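Side-chain contacts in membrane-bound lytic murein transglycosylase A (PDB 6QK4), which probably cleaves the beta-1,4 bond between N-acetylmuramic acid and N-acetylglucosamine in peptidoglycan, leaving a 1,6-anhydro ring on the muramic acid: residues A[59-64]-A[283-288]; A[148-153]-A[237-242]; A[154-159]-A[175-180]; A[291-296]-A[320-325]. One frame throughout, in Å; residues are numbered along the deposited sequence.

Contact 1: A[59-64]-A[283-288]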
loop_
_atom_site.group_PDB
_atom_site.type_symbol
_atom_site.label_atom_id
_atom_site.label_comp_id
_atom_site.label_asym_id
_atom_site.label_seq_id
_atom_site.Cartn_x
_atom_site.Cartn_y
_atom_site.Cartn_z
ATOM N N ALA A 59 14.181 26.415 -1.697
ATOM C CA ALA A 59 14.278 27.537 -0.776
ATOM C C ALA A 59 13.492 27.352 0.528
ATOM O O ALA A 59 14.004 27.659 1.626
ATOM C CB ALA A 59 13.791 28.798 -1.512
ATOM N N ASN A 60 12.218 26.923 0.423
ATOM C CA ASN A 60 11.324 26.915 1.582
ATOM C C ASN A 60 11.661 25.780 2.546
ATOM O O ASN A 60 11.278 25.851 3.718
ATOM C CB ASN A 60 9.856 26.745 1.183
ATOM C CG ASN A 60 9.311 27.925 0.476
ATOM O OD1 ASN A 60 9.846 29.032 0.609
ATOM N ND2 ASN A 60 8.271 27.722 -0.307
ATOM N N TRP A 61 12.387 24.768 2.064
ATOM C CA TRP A 61 12.717 23.550 2.811
ATOM C C TRP A 61 14.151 23.504 3.312
ATOM O O TRP A 61 14.478 22.660 4.142
ATOM C CB TRP A 61 12.430 22.319 1.923
ATOM C CG TRP A 61 10.963 21.985 1.889
ATOM C CD1 TRP A 61 9.971 22.623 1.159
ATOM C CD2 TRP A 61 10.311 21.011 2.700
ATOM N NE1 TRP A 61 8.723 22.005 1.420
ATOM C CE2 TRP A 61 8.920 21.039 2.379
ATOM C CE3 TRP A 61 10.777 20.067 3.649
ATOM C CZ2 TRP A 61 7.987 20.150 2.969
ATOM C CZ3 TRP A 61 9.852 19.196 4.228
ATOM C CH2 TRP A 61 8.473 19.252 3.864
ATOM N N GLN A 62 15.022 24.438 2.902
ATOM C CA GLN A 62 16.433 24.252 3.224
ATOM C C GLN A 62 16.662 24.200 4.726
ATOM O O GLN A 62 17.409 23.343 5.212
ATOM C CB GLN A 62 17.266 25.404 2.590
ATOM C CG GLN A 62 17.421 25.304 1.116
ATOM C CD GLN A 62 18.168 26.543 0.524
ATOM O OE1 GLN A 62 18.768 27.341 1.275
ATOM N NE2 GLN A 62 18.129 26.690 -0.812
ATOM N N ARG A 63 16.092 25.147 5.482
ATOM C CA ARG A 63 16.356 25.159 6.911
ATOM C C ARG A 63 15.770 23.939 7.598
ATOM O O ARG A 63 16.400 23.370 8.493
ATOM C CB ARG A 63 15.775 26.402 7.578
ATOM C CG ARG A 63 16.558 27.672 7.285
ATOM C CD ARG A 63 15.740 28.843 7.846
ATOM N NE ARG A 63 15.442 28.693 9.279
ATOM C CZ ARG A 63 14.220 28.522 9.801
ATOM N NH1 ARG A 63 13.137 28.462 9.017
ATOM N NH2 ARG A 63 14.080 28.396 11.119
ATOM N N ALA A 64 14.521 23.604 7.285
ATOM C CA ALA A 64 13.904 22.447 7.935
ATOM C C ALA A 64 14.681 21.167 7.651
ATOM O O ALA A 64 14.847 20.322 8.553
ATOM C CB ALA A 64 12.441 22.281 7.484
ATOM N N GLY A 283 5.548 15.585 -1.520
ATOM C CA GLY A 283 6.440 16.161 -0.529
ATOM C C GLY A 283 5.710 16.778 0.670
ATOM O O GLY A 283 6.359 17.066 1.680
ATOM N N THR A 284 4.378 16.974 0.574
ATOM C CA THR A 284 3.643 17.627 1.678
ATOM C C THR A 284 3.556 16.652 2.837
ATOM O O THR A 284 3.063 15.528 2.653
ATOM C CB THR A 284 2.213 18.019 1.250
ATOM O OG1 THR A 284 2.260 18.800 0.031
ATOM C CG2 THR A 284 1.510 18.808 2.365
ATOM N N PRO A 285 3.978 17.030 4.038
ATOM C CA PRO A 285 3.631 16.216 5.215
ATOM C C PRO A 285 2.172 16.464 5.575
ATOM O O PRO A 285 1.664 17.572 5.425
ATOM C CB PRO A 285 4.558 16.759 6.328
ATOM C CG PRO A 285 5.533 17.740 5.585
ATOM C CD PRO A 285 4.721 18.258 4.398
ATOM N N VAL A 286 1.487 15.419 6.053
ATOM C CA VAL A 286 0.046 15.448 6.294
ATOM C C VAL A 286 -0.179 14.796 7.654
ATOM O O VAL A 286 0.295 13.678 7.891
ATOM C CB VAL A 286 -0.762 14.653 5.244
ATOM C CG1 VAL A 286 -2.301 14.759 5.535
ATOM C CG2 VAL A 286 -0.474 15.183 3.831
ATOM N N PHE A 287 -0.939 15.473 8.549
ATOM C CA PHE A 287 -1.354 14.774 9.750
ATOM C C PHE A 287 -2.709 14.160 9.449
ATOM O O PHE A 287 -3.634 14.881 9.044
ATOM C CB PHE A 287 -1.405 15.680 10.999
ATOM C CG PHE A 287 -1.514 14.825 12.247
ATOM C CD1 PHE A 287 -0.395 14.157 12.715
ATOM C CD2 PHE A 287 -2.746 14.557 12.832
ATOM C CE1 PHE A 287 -0.447 13.332 13.774
ATOM C CE2 PHE A 287 -2.828 13.658 13.939
ATOM C CZ PHE A 287 -1.678 13.013 14.381
ATOM N N LEU A 288 -2.786 12.824 9.557
ATOM C CA LEU A 288 -3.947 12.052 9.165
ATOM C C LEU A 288 -4.659 11.546 10.422
ATOM O O LEU A 288 -4.049 10.881 11.241
ATOM C CB LEU A 288 -3.489 10.877 8.262
ATOM C CG LEU A 288 -4.589 10.056 7.610
ATOM C CD1 LEU A 288 -5.515 10.907 6.736
ATOM C CD2 LEU A 288 -3.944 8.910 6.758
#
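Trp61 reaches across to Pro285 and Gly283 with the far end of its indole, and all three residues are buried. The apolar part of the contact is a meeting of two rings. CH2 of Trp61 lies 3.7 Å from CG of Pro285, and the proline carbon sits at the rim of the indole, near its plane, instead of over a face. The two side chains approach from opposite directions. In Trp61 a chi1 of -79° sets CG beside the backbone N, and the indole extends toward strand 285-291. Pro285 suits its place because its CG and CD offer a compact apolar edge there.

The polar part concerns the carbonyl of Gly283. Its O stands 3.7 Å from Trp61 CZ2, oblique to the ring, a distance of van der Waals contact; the same oxygen accepts a hydrogen bond from Asn51 ND2. Gly283 has a backbone phi of 101°, at which a CB would press on the preceding carbonyl, so glycine fits the bend before the strand.

The indole also touches Leu55 and Asn51 of helix 44-55 and Pro346 of strand 336-346, and it meets Phe87 edge-to-face. The disulfide between Cys52 and Cys65 ties helix 44-55 to helix 62-68, bracketing the loop that carries Trp61. Trp61 thus joins these disulfide-linked helices to strand 285-291, a strand of the 3D domain, whose family relationship is consistent with a double-psi beta-barrel.

Contact 2: A[148-153]-A[237-242]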
loop_
_atom_site.group_PDB
_atom_site.type_symbol
_atom_site.label_atom_id
_atom_site.label_comp_id
_atom_site.label_asym_id
_atom_site.label_seq_id
_atom_site.Cartn_x
_atom_site.Cartn_y
_atom_site.Cartn_z
ATOM N N GLY A 148 -0.694 -26.360 -21.938
ATOM C CA GLY A 148 0.725 -26.367 -22.230
ATOM C C GLY A 148 1.292 -25.048 -22.753
ATOM O O GLY A 148 2.526 -24.891 -22.826
ATOM N N ALA A 149 0.427 -24.110 -23.133
ATOM C CA ALA A 149 0.856 -22.816 -23.631
ATOM C C ALA A 149 1.739 -22.059 -22.642
ATOM O O ALA A 149 2.522 -21.201 -23.072
ATOM C CB ALA A 149 -0.380 -21.992 -23.989
ATOM N N LEU A 150 1.661 -22.348 -21.339
ATOM C CA LEU A 150 2.510 -21.598 -20.398
ATOM C C LEU A 150 3.877 -22.232 -20.155
ATOM O O LEU A 150 4.802 -21.532 -19.710
ATOM C CB LEU A 150 1.791 -21.426 -19.060
ATOM C CG LEU A 150 0.456 -20.676 -19.128
ATOM C CD1 LEU A 150 -0.129 -20.487 -17.724
ATOM C CD2 LEU A 150 0.507 -19.350 -19.901
ATOM N N SER A 151 4.041 -23.517 -20.471
ATOM C CA SER A 151 5.295 -24.216 -20.209
ATOM C C SER A 151 6.474 -23.506 -20.861
ATOM O O SER A 151 6.385 -23.052 -22.006
ATOM C CB SER A 151 5.212 -25.646 -20.740
ATOM O OG SER A 151 4.091 -26.303 -20.192
ATOM N N GLY A 152 7.586 -23.402 -20.121
ATOM C CA GLY A 152 8.751 -22.686 -20.580
ATOM C C GLY A 152 8.659 -21.181 -20.489
ATOM O O GLY A 152 9.636 -20.506 -20.815
ATOM N N ASN A 153 7.515 -20.619 -20.078
ATOM C CA ASN A 153 7.390 -19.178 -19.934
ATOM C C ASN A 153 7.467 -18.745 -18.474
ATOM O O ASN A 153 6.983 -17.664 -18.124
ATOM C CB ASN A 153 6.087 -18.701 -20.576
ATOM C CG ASN A 153 6.099 -18.848 -22.102
ATOM O OD1 ASN A 153 6.774 -18.091 -22.808
ATOM N ND2 ASN A 153 5.364 -19.827 -22.602
ATOM N N PRO A 237 -11.477 -17.258 -13.349
ATOM C CA PRO A 237 -10.981 -17.421 -14.725
ATOM C C PRO A 237 -9.890 -16.436 -15.095
ATOM O O PRO A 237 -9.114 -16.710 -16.026
ATOM C CB PRO A 237 -12.237 -17.236 -15.594
ATOM C CG PRO A 237 -13.207 -16.523 -14.744
ATOM C CD PRO A 237 -12.893 -16.845 -13.290
ATOM N N ARG A 238 -9.777 -15.311 -14.391
ATOM C CA ARG A 238 -8.744 -14.353 -14.747
ATOM C C ARG A 238 -7.352 -14.885 -14.404
ATOM O O ARG A 238 -7.167 -15.581 -13.394
ATOM C CB ARG A 238 -9.000 -13.026 -14.033
ATOM C CG ARG A 238 -8.170 -11.904 -14.576
ATOM C CD ARG A 238 -8.577 -10.628 -13.897
ATOM N NE ARG A 238 -7.948 -9.454 -14.490
ATOM C CZ ARG A 238 -8.233 -8.956 -15.697
ATOM N NH1 ARG A 238 -9.138 -9.544 -16.489
ATOM N NH2 ARG A 238 -7.598 -7.871 -16.128
ATOM N N PHE A 239 -6.389 -14.566 -15.269
ATOM C CA PHE A 239 -4.978 -14.956 -15.151
ATOM C C PHE A 239 -4.073 -13.786 -15.529
ATOM O O PHE A 239 -4.150 -13.270 -16.650
ATOM C CB PHE A 239 -4.634 -16.174 -16.035
ATOM C CG PHE A 239 -3.396 -16.882 -15.588
ATOM C CD1 PHE A 239 -3.472 -17.844 -14.573
ATOM C CD2 PHE A 239 -2.158 -16.534 -16.100
ATOM C CE1 PHE A 239 -2.308 -18.486 -14.134
ATOM C CE2 PHE A 239 -0.986 -17.143 -15.654
ATOM C CZ PHE A 239 -1.067 -18.111 -14.653
ATOM N N VAL A 240 -3.144 -13.423 -14.640
ATOM C CA VAL A 240 -2.297 -12.257 -14.837
ATOM C C VAL A 240 -0.861 -12.702 -15.046
ATOM O O VAL A 240 -0.369 -13.590 -14.343
ATOM C CB VAL A 240 -2.430 -11.315 -13.626
ATOM C CG1 VAL A 240 -1.407 -10.162 -13.669
ATOM C CG2 VAL A 240 -3.884 -10.837 -13.495
ATOM N N PHE A 241 -0.192 -12.083 -16.020
ATOM C CA PHE A 241 1.192 -12.335 -16.365
ATOM C C PHE A 241 2.059 -11.210 -15.832
ATOM O O PHE A 241 1.564 -10.152 -15.449
ATOM C CB PHE A 241 1.365 -12.431 -17.870
ATOM C CG PHE A 241 0.524 -13.506 -18.486
ATOM C CD1 PHE A 241 0.971 -14.811 -18.475
ATOM C CD2 PHE A 241 -0.725 -13.206 -19.005
ATOM C CE1 PHE A 241 0.193 -15.838 -19.044
ATOM C CE2 PHE A 241 -1.508 -14.198 -19.564
ATOM C CZ PHE A 241 -1.047 -15.519 -19.587
ATOM N N PHE A 242 3.358 -11.453 -15.825
ATOM C CA PHE A 242 4.304 -10.540 -15.189
ATOM C C PHE A 242 5.492 -10.260 -16.097
ATOM O O PHE A 242 5.838 -11.047 -16.984
ATOM C CB PHE A 242 4.827 -11.120 -13.867
ATOM C CG PHE A 242 3.755 -11.296 -12.850
ATOM C CD1 PHE A 242 3.356 -10.206 -12.071
ATOM C CD2 PHE A 242 3.120 -12.512 -12.681
ATOM C CE1 PHE A 242 2.312 -10.358 -11.115
ATOM C CE2 PHE A 242 2.085 -12.686 -11.731
ATOM C CZ PHE A 242 1.685 -11.617 -10.957
#
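Leu150 brings its two methyls against Phe239 and Phe241, one to each, in the MltA-specific insert domain. It does so from a pair of overlapping beta turns: type I from Gly148 to Ser151, then type II from Leu150 to Asn153. The turns follow helix 141-147, and backbone bonds from Ser151 N to Gly148 O and from Asn153 N to Leu150 O close them. Gly148 and Gly152 both take positive phi, a conformation glycine adopts easily.

Leucine's branch lets one side chain serve two rings. Chi1 of -60° places CG beside the backbone N, and the nearly straight chi2 that follows spreads the methyls toward different phenylalanines. CD1 comes obliquely to Phe239, 4.0 Å from its CZ, the two side chains approaching from opposite directions. CD2 instead meets the rim of the other ring in its plane, 3.6 Å from Phe241 CE1, with the side chains crossing at about a right angle.

The two phenylalanines, two residues apart, turn to the same partner with different first torsions: Phe239 has CG anti to the backbone N (chi1 -159°), whereas Phe241 has it beside the N (chi1 -58°). Tyr126 and Leu144 add to this apolar core, and Trp128 meets Phe241 edge-to-face. The two rings also pack on each other: Phe239 CD2 lies 3.7 Å above the plane of the Phe241 ring, offset toward its rim.

Contact 3: A[154-159]-A[175-180]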
loop_
_atom_site.group_PDB
_atom_site.type_symbol
_atom_site.label_atom_id
_atom_site.label_comp_id
_atom_site.label_asym_id
_atom_site.label_seq_id
_atom_site.Cartn_x
_atom_site.Cartn_y
_atom_site.Cartn_z
ATOM N N GLU A 154 8.024 -19.600 -17.616
ATOM C CA GLU A 154 8.107 -19.300 -16.192
ATOM C C GLU A 154 9.114 -18.173 -15.963
ATOM O O GLU A 154 10.185 -18.136 -16.581
ATOM C CB GLU A 154 8.494 -20.574 -15.421
ATOM C CG GLU A 154 7.505 -21.736 -15.534
ATOM C CD GLU A 154 7.765 -22.614 -16.755
ATOM O OE1 GLU A 154 8.708 -22.286 -17.499
ATOM O OE2 GLU A 154 7.010 -23.593 -16.971
ATOM N N LEU A 155 8.755 -17.209 -15.108
ATOM C CA LEU A 155 9.629 -16.098 -14.776
ATOM C C LEU A 155 10.437 -16.400 -13.507
ATOM O O LEU A 155 11.647 -16.115 -13.472
ATOM C CB LEU A 155 8.784 -14.821 -14.629
ATOM C CG LEU A 155 9.461 -13.533 -14.198
ATOM C CD1 LEU A 155 10.590 -13.162 -15.192
ATOM C CD2 LEU A 155 8.449 -12.357 -13.996
ATOM N N VAL A 156 9.812 -17.051 -12.540
ATOM C CA VAL A 156 10.412 -17.348 -11.244
ATOM C C VAL A 156 9.459 -18.299 -10.524
ATOM O O VAL A 156 8.272 -18.414 -10.892
ATOM C CB VAL A 156 10.634 -16.021 -10.468
ATOM C CG1 VAL A 156 9.290 -15.354 -10.126
ATOM C CG2 VAL A 156 11.437 -16.228 -9.218
ATOM N N TRP A 157 9.961 -18.991 -9.497
ATOM C CA TRP A 157 9.175 -19.976 -8.762
ATOM C C TRP A 157 9.001 -19.558 -7.300
ATOM O O TRP A 157 9.988 -19.316 -6.613
ATOM C CB TRP A 157 9.840 -21.357 -8.837
ATOM C CG TRP A 157 10.004 -21.832 -10.242
ATOM C CD1 TRP A 157 11.006 -21.486 -11.136
ATOM C CD2 TRP A 157 9.137 -22.710 -10.926
ATOM N NE1 TRP A 157 10.798 -22.126 -12.339
ATOM C CE2 TRP A 157 9.657 -22.887 -12.233
ATOM C CE3 TRP A 157 7.959 -23.382 -10.564
ATOM C CZ2 TRP A 157 9.033 -23.701 -13.172
ATOM C CZ3 TRP A 157 7.347 -24.197 -11.496
ATOM C CH2 TRP A 157 7.884 -24.352 -12.786
ATOM N N VAL A 158 7.750 -19.517 -6.812
ATOM C CA VAL A 158 7.545 -19.050 -5.449
ATOM C C VAL A 158 7.017 -20.173 -4.541
ATOM O O VAL A 158 6.784 -21.313 -4.964
ATOM C CB VAL A 158 6.634 -17.783 -5.425
ATOM C CG1 VAL A 158 7.223 -16.675 -6.267
ATOM C CG2 VAL A 158 5.165 -18.108 -5.936
ATOM N N ASP A 159 6.839 -19.795 -3.271
ATOM C CA ASP A 159 6.661 -20.567 -2.048
ATOM C C ASP A 159 5.251 -21.079 -1.855
ATOM O O ASP A 159 5.035 -22.075 -1.148
ATOM C CB ASP A 159 6.915 -19.599 -0.871
ATOM C CG ASP A 159 7.842 -20.137 0.084
ATOM O OD1 ASP A 159 8.305 -21.263 -0.182
ATOM O OD2 ASP A 159 8.085 -19.480 1.095
ATOM N N VAL A 175 9.857 -10.247 -5.128
ATOM C CA VAL A 175 10.126 -11.644 -4.799
ATOM C C VAL A 175 11.525 -11.726 -4.186
ATOM O O VAL A 175 12.518 -11.393 -4.845
ATOM C CB VAL A 175 10.021 -12.546 -6.040
ATOM C CG1 VAL A 175 10.223 -14.014 -5.624
ATOM C CG2 VAL A 175 8.637 -12.375 -6.688
ATOM N N VAL A 176 11.593 -12.123 -2.921
ATOM C CA VAL A 176 12.876 -12.340 -2.263
ATOM C C VAL A 176 13.366 -13.713 -2.699
ATOM O O VAL A 176 12.700 -14.712 -2.425
ATOM C CB VAL A 176 12.730 -12.268 -0.741
ATOM C CG1 VAL A 176 14.034 -12.648 -0.086
ATOM C CG2 VAL A 176 12.294 -10.862 -0.335
ATOM N N LEU A 177 14.496 -13.755 -3.417
ATOM C CA LEU A 177 14.984 -15.014 -3.990
ATOM C C LEU A 177 15.986 -15.700 -3.071
ATOM O O LEU A 177 16.679 -15.048 -2.282
ATOM C CB LEU A 177 15.653 -14.799 -5.344
ATOM C CG LEU A 177 14.785 -14.204 -6.450
ATOM C CD1 LEU A 177 15.648 -13.806 -7.645
ATOM C CD2 LEU A 177 13.713 -15.190 -6.868
ATOM N N ASP A 178 16.107 -17.025 -3.238
ATOM C CA ASP A 178 16.955 -17.805 -2.341
ATOM C C ASP A 178 18.432 -17.539 -2.591
ATOM O O ASP A 178 19.257 -17.921 -1.756
ATOM C CB ASP A 178 16.652 -19.303 -2.450
ATOM C CG ASP A 178 16.984 -19.885 -3.831
ATOM O OD1 ASP A 178 17.217 -19.117 -4.791
ATOM O OD2 ASP A 178 16.994 -21.121 -3.947
ATOM N N ASP A 179 18.762 -16.937 -3.744
ATOM C CA ASP A 179 19.977 -16.160 -4.000
ATOM C C ASP A 179 20.491 -15.416 -2.785
ATOM O O ASP A 179 21.652 -15.551 -2.391
ATOM C CB ASP A 179 19.704 -15.077 -5.040
ATOM C CG ASP A 179 20.111 -15.472 -6.410
ATOM O OD1 ASP A 179 20.239 -14.576 -7.270
ATOM O OD2 ASP A 179 20.291 -16.674 -6.633
ATOM N N GLY A 180 19.611 -14.606 -2.212
ATOM C CA GLY A 180 19.997 -13.417 -1.496
ATOM C C GLY A 180 19.790 -12.144 -2.284
ATOM O O GLY A 180 20.220 -11.079 -1.832
#
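In the MltA-specific insert domain, of a family grouped with the ribosomal L25 fold, strands 154-158 and 173-177 cross almost at right angles, and Val156 and Val158 of the first pack on Val175 and Leu177 of the second. Their axes run 81° apart and come within 8.8 Å, too far for backbone pairing, so side chains make the contact. The strands belong together nonetheless, since each pairs with strand 101-114, 154-158 antiparallel and 173-177 parallel, while helix 161-170 connects them along the chain.

Beta-branched valine suits an extended strand and gives a short, broad apolar face. In Val156, chi1 of 65° tucks CG1 into the angle between the N and the carbonyl carbon and leaves CG2 anti to the N, where it projects to the other strand. There it touches CD2 of Leu177 at 3.4 Å, tighter than usual for two carbons. It also lies 4.4 Å from Val175 CG1. Leucine suits its place: its CB points to the side, and the length of the chain brings CD2 to Val156.

Met183 of strand 182-190 packs on both Val156 and Leu177. Beyond Leu177 the chain turns, with Gly180 N bonded to Leu177 O, and Asp178 OD2 makes a salt bridge with Arg118. At the other end of the interface, Val158 and Val175 cross at about a right angle, CG1 to CG1, 4.1 Å apart.

Contact 4: A[291-296]-A[320-325]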
loop_
_atom_site.group_PDB
_atom_site.type_symbol
_atom_site.label_atom_id
_atom_site.label_comp_id
_atom_site.label_asym_id
_atom_site.label_seq_id
_atom_site.Cartn_x
_atom_site.Cartn_y
_atom_site.Cartn_z
ATOM N N THR A 291 -9.207 5.754 11.262
ATOM C CA THR A 291 -9.336 4.597 12.147
ATOM C C THR A 291 -8.676 3.382 11.505
ATOM O O THR A 291 -8.444 3.350 10.299
ATOM C CB THR A 291 -10.823 4.248 12.468
ATOM O OG1 THR A 291 -11.568 4.182 11.241
ATOM C CG2 THR A 291 -11.451 5.330 13.342
ATOM N N ARG A 292 -8.427 2.348 12.345
ATOM C CA ARG A 292 -7.808 1.115 11.844
ATOM C C ARG A 292 -8.860 0.209 11.226
ATOM O O ARG A 292 -9.934 0.055 11.782
ATOM C CB ARG A 292 -7.151 0.360 12.977
ATOM C CG ARG A 292 -6.071 1.084 13.693
ATOM C CD ARG A 292 -5.176 0.070 14.392
ATOM N NE ARG A 292 -3.970 0.778 14.767
ATOM C CZ ARG A 292 -2.820 0.672 14.131
ATOM N NH1 ARG A 292 -2.709 -0.181 13.120
ATOM N NH2 ARG A 292 -1.777 1.376 14.548
ATOM N N PRO A 293 -8.520 -0.483 10.154
ATOM C CA PRO A 293 -9.543 -1.218 9.393
ATOM C C PRO A 293 -10.240 -2.357 10.136
ATOM O O PRO A 293 -11.436 -2.588 9.898
ATOM C CB PRO A 293 -8.753 -1.758 8.184
ATOM C CG PRO A 293 -7.288 -1.489 8.460
ATOM C CD PRO A 293 -7.228 -0.339 9.449
ATOM N N MET A 294 -9.546 -3.131 10.961
ATOM C CA MET A 294 -10.257 -4.307 11.484
ATOM C C MET A 294 -10.826 -4.069 12.867
ATOM O O MET A 294 -11.918 -4.561 13.195
ATOM C CB MET A 294 -9.348 -5.547 11.516
ATOM C CG MET A 294 -8.489 -5.713 10.271
ATOM S SD MET A 294 -9.402 -6.598 8.997
ATOM C CE MET A 294 -8.397 -8.043 8.727
ATOM N N THR A 295 -10.140 -3.273 13.661
ATOM C CA THR A 295 -10.606 -3.002 15.014
ATOM C C THR A 295 -11.390 -1.720 15.123
ATOM O O THR A 295 -11.998 -1.470 16.176
ATOM C CB THR A 295 -9.438 -2.866 15.967
ATOM O OG1 THR A 295 -8.675 -1.721 15.544
ATOM C CG2 THR A 295 -8.565 -4.144 15.898
ATOM N N ASN A 296 -11.320 -0.838 14.108
ATOM C CA ASN A 296 -11.978 0.459 14.130
ATOM C C ASN A 296 -11.429 1.395 15.207
ATOM O O ASN A 296 -12.037 2.406 15.515
ATOM C CB ASN A 296 -13.502 0.313 14.276
ATOM C CG ASN A 296 -14.254 1.525 13.716
ATOM O OD1 ASN A 296 -13.959 2.009 12.614
ATOM N ND2 ASN A 296 -15.233 2.008 14.471
ATOM N N TYR A 320 -3.282 4.857 2.223
ATOM C CA TYR A 320 -2.303 4.687 3.307
ATOM C C TYR A 320 -1.397 3.484 3.010
ATOM O O TYR A 320 -1.906 2.363 2.830
ATOM C CB TYR A 320 -3.107 4.461 4.594
ATOM C CG TYR A 320 -2.375 4.415 5.893
ATOM C CD1 TYR A 320 -1.943 5.592 6.498
ATOM C CD2 TYR A 320 -2.132 3.243 6.523
ATOM C CE1 TYR A 320 -1.278 5.550 7.721
ATOM C CE2 TYR A 320 -1.519 3.175 7.771
ATOM C CZ TYR A 320 -1.081 4.339 8.356
ATOM O OH TYR A 320 -0.438 4.274 9.570
ATOM N N PHE A 321 -0.078 3.701 2.966
ATOM C CA PHE A 321 0.833 2.593 2.659
ATOM C C PHE A 321 1.075 1.782 3.915
ATOM O O PHE A 321 1.759 2.243 4.832
ATOM C CB PHE A 321 2.147 3.106 2.063
ATOM C CG PHE A 321 3.109 2.018 1.748
ATOM C CD1 PHE A 321 2.789 1.055 0.809
ATOM C CD2 PHE A 321 4.336 1.954 2.384
ATOM C CE1 PHE A 321 3.702 0.036 0.507
ATOM C CE2 PHE A 321 5.247 0.973 2.103
ATOM C CZ PHE A 321 4.949 0.009 1.114
ATOM N N TRP A 322 0.512 0.561 3.958
ATOM C CA TRP A 322 0.664 -0.310 5.123
ATOM C C TRP A 322 2.000 -1.027 5.191
ATOM O O TRP A 322 2.384 -1.443 6.293
ATOM C CB TRP A 322 -0.497 -1.334 5.159
ATOM C CG TRP A 322 -1.714 -0.772 5.740
ATOM C CD1 TRP A 322 -2.796 -0.263 5.063
ATOM C CD2 TRP A 322 -1.986 -0.581 7.131
ATOM N NE1 TRP A 322 -3.726 0.173 5.936
ATOM C CE2 TRP A 322 -3.264 0.008 7.218
ATOM C CE3 TRP A 322 -1.280 -0.855 8.305
ATOM C CZ2 TRP A 322 -3.870 0.315 8.441
ATOM C CZ3 TRP A 322 -1.879 -0.532 9.520
ATOM C CH2 TRP A 322 -3.169 0.029 9.572
ATOM N N GLY A 323 2.788 -1.110 4.090
ATOM C CA GLY A 323 4.038 -1.811 4.228
ATOM C C GLY A 323 4.112 -3.030 3.305
ATOM O O GLY A 323 3.369 -3.110 2.313
ATOM N N LEU A 324 5.013 -3.962 3.622
ATOM C CA LEU A 324 5.311 -5.132 2.800
ATOM C C LEU A 324 4.709 -6.385 3.414
ATOM O O LEU A 324 4.758 -6.586 4.632
ATOM C CB LEU A 324 6.813 -5.402 2.660
ATOM C CG LEU A 324 7.735 -4.306 2.130
ATOM C CD1 LEU A 324 9.135 -4.877 1.901
ATOM C CD2 LEU A 324 7.212 -3.777 0.865
ATOM N N GLY A 325 4.190 -7.267 2.563
ATOM C CA GLY A 325 3.794 -8.585 3.018
ATOM C C GLY A 325 2.307 -8.721 3.308
ATOM O O GLY A 325 1.518 -7.778 3.184
#
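Trp322, on strand 317-324 of the 3D domain, meets Arg292 and Pro293 in the loop of the beta hairpin formed by strands 285-291 and 298-307. The strand segment begins with Tyr320, which props the tryptophan: its CE2 sits 3.6 Å above the centre of the indole, while its hydroxyl bonds with Glu270.

At Trp322 a chi1 of -82° sets CG beside the backbone N, and the large flat ring reaches the hairpin loop. Pro293 comes from the opposite direction, its CD oblique to the indole and 3.6 Å from Trp322 CZ2; its rigid ring gives an apolar neighbour. Arg292 arrives with an extended chain; its NH1 lies 3.6 Å from Trp322 CH2, near the ring plane, and the guanidinium is tilted 55° against the indole. This edge approach differs from a cation-pi contact over the face. Gln331 of helix 326-334 touches both Trp322 and Pro293.

Gly323 follows with backbone angles that suit glycine. The segment ends at Gly325, the N-cap of helix 326-334, where phi is positive as it is at Gly323, whose N stands 3.6 Å above the centre of the Phe321 ring.

Contacts 2 and 3 both lie in the insert domain, their centres about 17 Å apart, and touch, Phe242 CB of the former lying 3.8 Å from Leu155 CD2 of the latter. Contact 3 is nested along the chain within the loop that contact 2 closes. Contacts 1 and 4 are similarly joined through the 3D domain, where Leu288 CD2 lies 3.9 Å from Tyr320 CD1. Contacts 1 and 2 sit on opposite sides of the chain's centre, about 45 Å between centres. Contact 4 is nearest to that centre, and its closest atoms come about 7 Å from contact 3; in MltA relatives the peptidoglycan-binding groove runs between the two domains.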